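Local coordinates for GNA33 (Neisseria gonorrhoeae FA 1090, PDB 2G5D), which probably cleaves the glycosidic linkage between MurNAc and GlcNAc in peptidoglycan as a lytic transglycosylase, leaving a 1,6-anhydro bond in MurNAc, at residues I143-P151 with I165-G173. Numbering follows the deposited sequence.
Sequences IPDDFISVP and IRQTGKNSG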
ATOM      1  N   ILE A 143       6.281  14.733   9.843  1.00 30.31           N
ATOM      2  CA  ILE A 143       7.289  15.446   9.053  1.00 30.60           C
ATOM      3  C   ILE A 143       8.067  16.474   9.907  1.00 30.75           C
ATOM      4  O   ILE A 143       7.474  17.405  10.463  1.00 31.13           O
ATOM      5  CB  ILE A 143       6.676  16.101   7.784  1.00 30.47           C
ATOM      6  CG1 ILE A 143       6.158  15.019   6.829  1.00 29.94           C
ATOM      7  CG2 ILE A 143       7.705  16.996   7.080  1.00 30.90           C
ATOM      8  CD1 ILE A 143       5.091  15.500   5.859  1.00 30.47           C
ATOM      9  N   PRO A 144       9.396  16.292  10.020  1.00 30.37           N
ATOM     10  CA  PRO A 144      10.261  17.179  10.807  1.00 30.59           C
ATOM     11  C   PRO A 144      10.200  18.651  10.387  1.00 30.44           C
ATOM     12  O   PRO A 144       9.820  18.965   9.257  1.00 30.63           O
ATOM     13  CB  PRO A 144      11.659  16.612  10.560  1.00 30.25           C
ATOM     14  CG  PRO A 144      11.433  15.208  10.184  1.00 30.17           C
ATOM     15  CD  PRO A 144      10.162  15.197   9.406  1.00 30.42           C
ATOM     16  N   ASP A 145      10.573  19.537  11.307  1.00 30.65           N
ATOM     17  CA  ASP A 145      10.580  20.982  11.070  1.00 30.35           C
ATOM     18  C   ASP A 145      11.572  21.431   9.992  1.00 30.45           C
ATOM     19  O   ASP A 145      11.417  22.504   9.412  1.00 30.63           O
ATOM     20  CB  ASP A 145      10.905  21.713  12.371  1.00 30.50           C
ATOM     21  CG  ASP A 145       9.902  21.438  13.471  1.00 30.51           C
ATOM     22  OD1 ASP A 145       8.861  20.791  13.197  1.00 31.05           O
ATOM     23  OD2 ASP A 145      10.160  21.885  14.614  1.00 29.65           O
ATOM     24  N   ASP A 146      12.596  20.622   9.736  1.00 30.35           N
ATOM     25  CA  ASP A 146      13.658  20.982   8.794  1.00 30.15           C
ATOM     26  C   ASP A 146      13.736  20.012   7.611  1.00 30.15           C
ATOM     27  O   ASP A 146      14.721  19.983   6.875  1.00 30.44           O
ATOM     28  CB  ASP A 146      15.010  21.026   9.519  1.00 30.07           C
ATOM     29  CG  ASP A 146      15.449  19.658  10.038  1.00 30.14           C
ATOM     30  OD1 ASP A 146      14.579  18.835  10.412  1.00 29.96           O
ATOM     31  OD2 ASP A 146      16.672  19.406  10.071  1.00 29.64           O
ATOM     32  N   PHE A 147      12.696  19.211   7.443  1.00 29.85           N
ATOM     33  CA  PHE A 147      12.645  18.213   6.386  1.00 29.80           C
ATOM     34  C   PHE A 147      12.139  18.890   5.120  1.00 29.61           C
ATOM     35  O   PHE A 147      11.010  19.362   5.084  1.00 29.88           O
ATOM     36  CB  PHE A 147      11.718  17.083   6.823  1.00 29.19           C
ATOM     37  CG  PHE A 147      11.580  15.968   5.829  1.00 29.67           C
ATOM     38  CD1 PHE A 147      12.428  14.873   5.879  1.00 29.96           C
ATOM     39  CD2 PHE A 147      10.571  15.991   4.870  1.00 29.57           C
ATOM     40  CE1 PHE A 147      12.287  13.824   4.976  1.00 29.59           C
ATOM     41  CE2 PHE A 147      10.435  14.953   3.960  1.00 29.54           C
ATOM     42  CZ  PHE A 147      11.302  13.862   4.022  1.00 28.23           C
ATOM     43  N   ILE A 148      12.992  18.968   4.101  1.00 29.90           N
ATOM     44  CA  ILE A 148      12.670  19.684   2.859  1.00 29.84           C
ATOM     45  C   ILE A 148      12.715  18.748   1.642  1.00 29.98           C
ATOM     46  O   ILE A 148      13.763  18.175   1.316  1.00 29.98           O
ATOM     47  CB  ILE A 148      13.567  20.969   2.654  1.00 29.89           C
ATOM     48  CG1 ILE A 148      13.032  22.153   3.464  1.00 29.49           C
ATOM     49  CG2 ILE A 148      13.629  21.404   1.183  1.00 29.68           C
ATOM     50  CD1 ILE A 148      13.694  22.351   4.788  1.00 29.21           C
ATOM     51  N   SER A 149      11.566  18.597   0.985  1.00 29.71           N
ATOM     52  CA  SER A 149      11.471  17.792  -0.229  1.00 29.74           C
ATOM     53  C   SER A 149      11.675  18.649  -1.477  1.00 29.87           C
ATOM     54  O   SER A 149      11.041  19.693  -1.640  1.00 29.86           O
ATOM     55  CB  SER A 149      10.126  17.059  -0.292  1.00 29.53           C
ATOM     56  OG  SER A 149      10.041  16.241  -1.448  1.00 28.87           O
ATOM     57  N   VAL A 150      12.573  18.199  -2.350  1.00 30.23           N
ATOM     58  CA  VAL A 150      12.824  18.860  -3.636  1.00 30.54           C
ATOM     59  C   VAL A 150      12.618  17.876  -4.802  1.00 30.77           C
ATOM     60  O   VAL A 150      13.191  16.784  -4.787  1.00 30.76           O
ATOM     61  CB  VAL A 150      14.261  19.470  -3.713  1.00 30.46           C
ATOM     62  CG1 VAL A 150      14.431  20.294  -4.987  1.00 30.38           C
ATOM     63  CG2 VAL A 150      14.563  20.329  -2.488  1.00 30.37           C
ATOM     64  N   PRO A 151      11.783  18.252  -5.797  1.00 31.03           N
ATOM     65  CA  PRO A 151      11.602  17.465  -7.029  1.00 31.41           C
ATOM     66  C   PRO A 151      12.866  17.324  -7.896  1.00 31.83           C
ATOM     67  O   PRO A 151      13.669  18.251  -7.993  1.00 31.84           O
ATOM     68  CB  PRO A 151      10.511  18.238  -7.790  1.00 31.25           C
ATOM     69  CG  PRO A 151       9.835  19.076  -6.763  1.00 31.05           C
ATOM     70  CD  PRO A 151      10.905  19.436  -5.779  1.00 30.90           C
ATOM     71  N   ILE A 165      19.954  24.780  -4.638  1.00 39.16           N
ATOM     72  CA  ILE A 165      18.611  24.649  -4.063  1.00 39.17           C
ATOM     73  C   ILE A 165      18.101  25.991  -3.511  1.00 39.24           C
ATOM     74  O   ILE A 165      18.869  26.646  -2.931  1.00 39.24           O
ATOM     75  CB  ILE A 165      18.543  23.505  -2.986  1.00 38.93           C
ATOM     76  CG1 ILE A 165      17.937  22.226  -3.596  1.00 38.91           C
ATOM     77  CG2 ILE A 165      17.665  23.820  -1.776  1.00 38.56           C
ATOM     78  CD1 ILE A 165      18.898  21.375  -4.408  1.00 38.68           C
ATOM     79  N   ARG A 166      16.756  26.189  -3.701  1.00 39.29           N
ATOM     80  CA  ARG A 166      16.043  27.325  -3.124  1.00 39.43           C
ATOM     81  C   ARG A 166      14.764  26.827  -2.451  1.00 39.42           C
ATOM     82  O   ARG A 166      13.961  26.128  -3.078  1.00 39.53           O
ATOM     83  CB  ARG A 166      15.706  28.370  -4.205  1.00 39.31           C
ATOM     84  CG  ARG A 166      14.767  29.511  -3.731  1.00 39.44           C
ATOM     85  CD  ARG A 166      15.072  30.857  -4.801  1.00 39.43           C
ATOM     86  NE  ARG A 166      14.390  30.259  -6.214  1.00 39.47           N
ATOM     87  CZ  ARG A 166      13.120  30.159  -6.405  1.00 40.16           C
ATOM     88  NH1 ARG A 166      12.310  30.156  -5.340  1.00 40.76           N
ATOM     89  NH2 ARG A 166      12.544  29.507  -7.725  1.00 39.72           N
ATOM     90  N   GLN A 167      14.588  27.189  -1.179  1.00 39.50           N
ATOM     91  CA  GLN A 167      13.392  26.827  -0.413  1.00 39.53           C
ATOM     92  C   GLN A 167      12.162  27.584  -0.917  1.00 39.49           C
ATOM     93  O   GLN A 167      12.228  28.797  -1.165  1.00 39.50           O
ATOM     94  CB  GLN A 167      13.603  27.108   1.077  1.00 39.68           C
ATOM     95  CG  GLN A 167      12.685  26.306   1.995  1.00 40.14           C
ATOM     96  CD  GLN A 167      12.457  26.965   3.343  1.00 40.69           C
ATOM     97  OE1 GLN A 167      12.634  28.176   3.497  1.00 41.99           O
ATOM     98  NE2 GLN A 167      12.045  26.170   4.324  1.00 40.77           N
ATOM     99  N   THR A 168      11.050  26.863  -1.071  1.00 39.26           N
ATOM    100  CA  THR A 168       9.803  27.430  -1.608  1.00 39.15           C
ATOM    101  C   THR A 168       8.607  27.193  -0.679  1.00 39.22           C
ATOM    102  O   THR A 168       7.456  27.396  -1.072  1.00 39.28           O
ATOM    103  CB  THR A 168       9.476  26.879  -3.027  1.00 39.02           C
ATOM    104  OG1 THR A 168       9.225  25.465  -2.956  1.00 39.06           O
ATOM    105  CG2 THR A 168      10.623  27.153  -4.012  1.00 38.84           C
ATOM    106  N   GLY A 169       8.894  26.771   0.550  1.00 39.32           N
ATOM    107  CA  GLY A 169       7.874  26.439   1.550  1.00 39.42           C
ATOM    108  C   GLY A 169       8.526  25.751   2.735  1.00 39.50           C
ATOM    109  O   GLY A 169       9.598  25.164   2.592  1.00 39.54           O
ATOM    110  N   LYS A 170       7.880  25.802   3.899  1.00 39.64           N
ATOM    111  CA  LYS A 170       8.471  25.276   5.150  1.00 39.77           C
ATOM    112  C   LYS A 170       8.831  23.787   5.178  1.00 39.72           C
ATOM    113  O   LYS A 170       9.439  23.332   6.143  1.00 39.93           O
ATOM    114  CB  LYS A 170       7.629  25.624   6.391  1.00 39.74           C
ATOM    115  CG  LYS A 170       6.128  25.462   6.232  1.00 39.95           C
ATOM    116  CD  LYS A 170       5.483  26.805   5.904  1.00 39.30           C
ATOM    117  CE  LYS A 170       4.095  26.621   5.335  1.00 39.19           C
ATOM    118  NZ  LYS A 170       3.498  27.935   4.999  1.00 38.52           N
ATOM    119  N   ASN A 171       8.465  23.042   4.132  1.00 39.69           N
ATOM    120  CA  ASN A 171       8.863  21.632   3.993  1.00 39.41           C
ATOM    121  C   ASN A 171       9.170  21.213   2.554  1.00 39.34           C
ATOM    122  O   ASN A 171       9.191  20.022   2.245  1.00 39.22           O
ATOM    123  CB  ASN A 171       7.806  20.688   4.588  1.00 39.67           C
ATOM    124  CG  ASN A 171       7.910  20.552   6.104  1.00 39.35           C
ATOM    125  OD1 ASN A 171       6.905  20.647   6.805  1.00 40.20           O
ATOM    126  ND2 ASN A 171       9.117  20.323   6.612  1.00 39.05           N
ATOM    127  N   SER A 172       9.397  22.193   1.681  1.00 39.33           N
ATOM    128  CA  SER A 172       9.698  21.935   0.270  1.00 39.33           C
ATOM    129  C   SER A 172      10.704  22.934  -0.315  1.00 39.11           C
ATOM    130  O   SER A 172      10.872  24.036   0.202  1.00 39.22           O
ATOM    131  CB  SER A 172       8.409  21.922  -0.564  1.00 39.31           C
ATOM    132  OG  SER A 172       7.754  23.178  -0.514  1.00 39.40           O
ATOM    133  N   GLY A 173      11.365  22.539  -1.400  1.00 39.10           N
ATOM    134  CA  GLY A 173      12.360  23.380  -2.056  1.00 39.13           C
ATOM    135  C   GLY A 173      12.216  23.376  -3.570  1.00 39.20           C
ATOM    136  O   GLY A 173      11.778  22.365  -4.141  1.00 39.22           O
TER
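The side-chain amide of Asn171 holds two backbone carbonyls of the type I turn Pro144-Phe147. Its ND2 donates to Phe147 O at 2.6 Å, in the carbonyl plane on a lone pair, and to Pro144 O at 3.1 Å, nearly head-on to that carbonyl. Both acceptors are tilted somewhat from the amide plane. With chi1 at -81°, CG sits beside the Asn171 backbone N, and the amide reaches back to the turn. With an acceptor for each N-H, the amide is probably held in one rotation. Ile143 CG2 lies 3.6 Å from the same ND2.

Beyond the turn the backbones pair directly. Ser149 N donates to Asn171 O at 3.0 Å, almost straight at 173°. Gly173 N returns a bond to Ser149 O at 2.9 Å. Ser149 OG is hydrogen-bonded to Lys199 NZ, outside the two segments.

Ile148 CG2 packs on the peptide between Ser172 and Gly173. Val150 CG2 touches Gly173 CA. Val150 CG2 also lies 4.0 Å from Ile165 CG1. Phe207 meets Ile148, Val150 and Ile165 from the strand 206-209.

The two bonds round Ser149 form a single parallel beta bridge. It joins the loop after strand 163-165 to the edge strand 148-151 of a small five-stranded sheet in the MltA-specific insert domain.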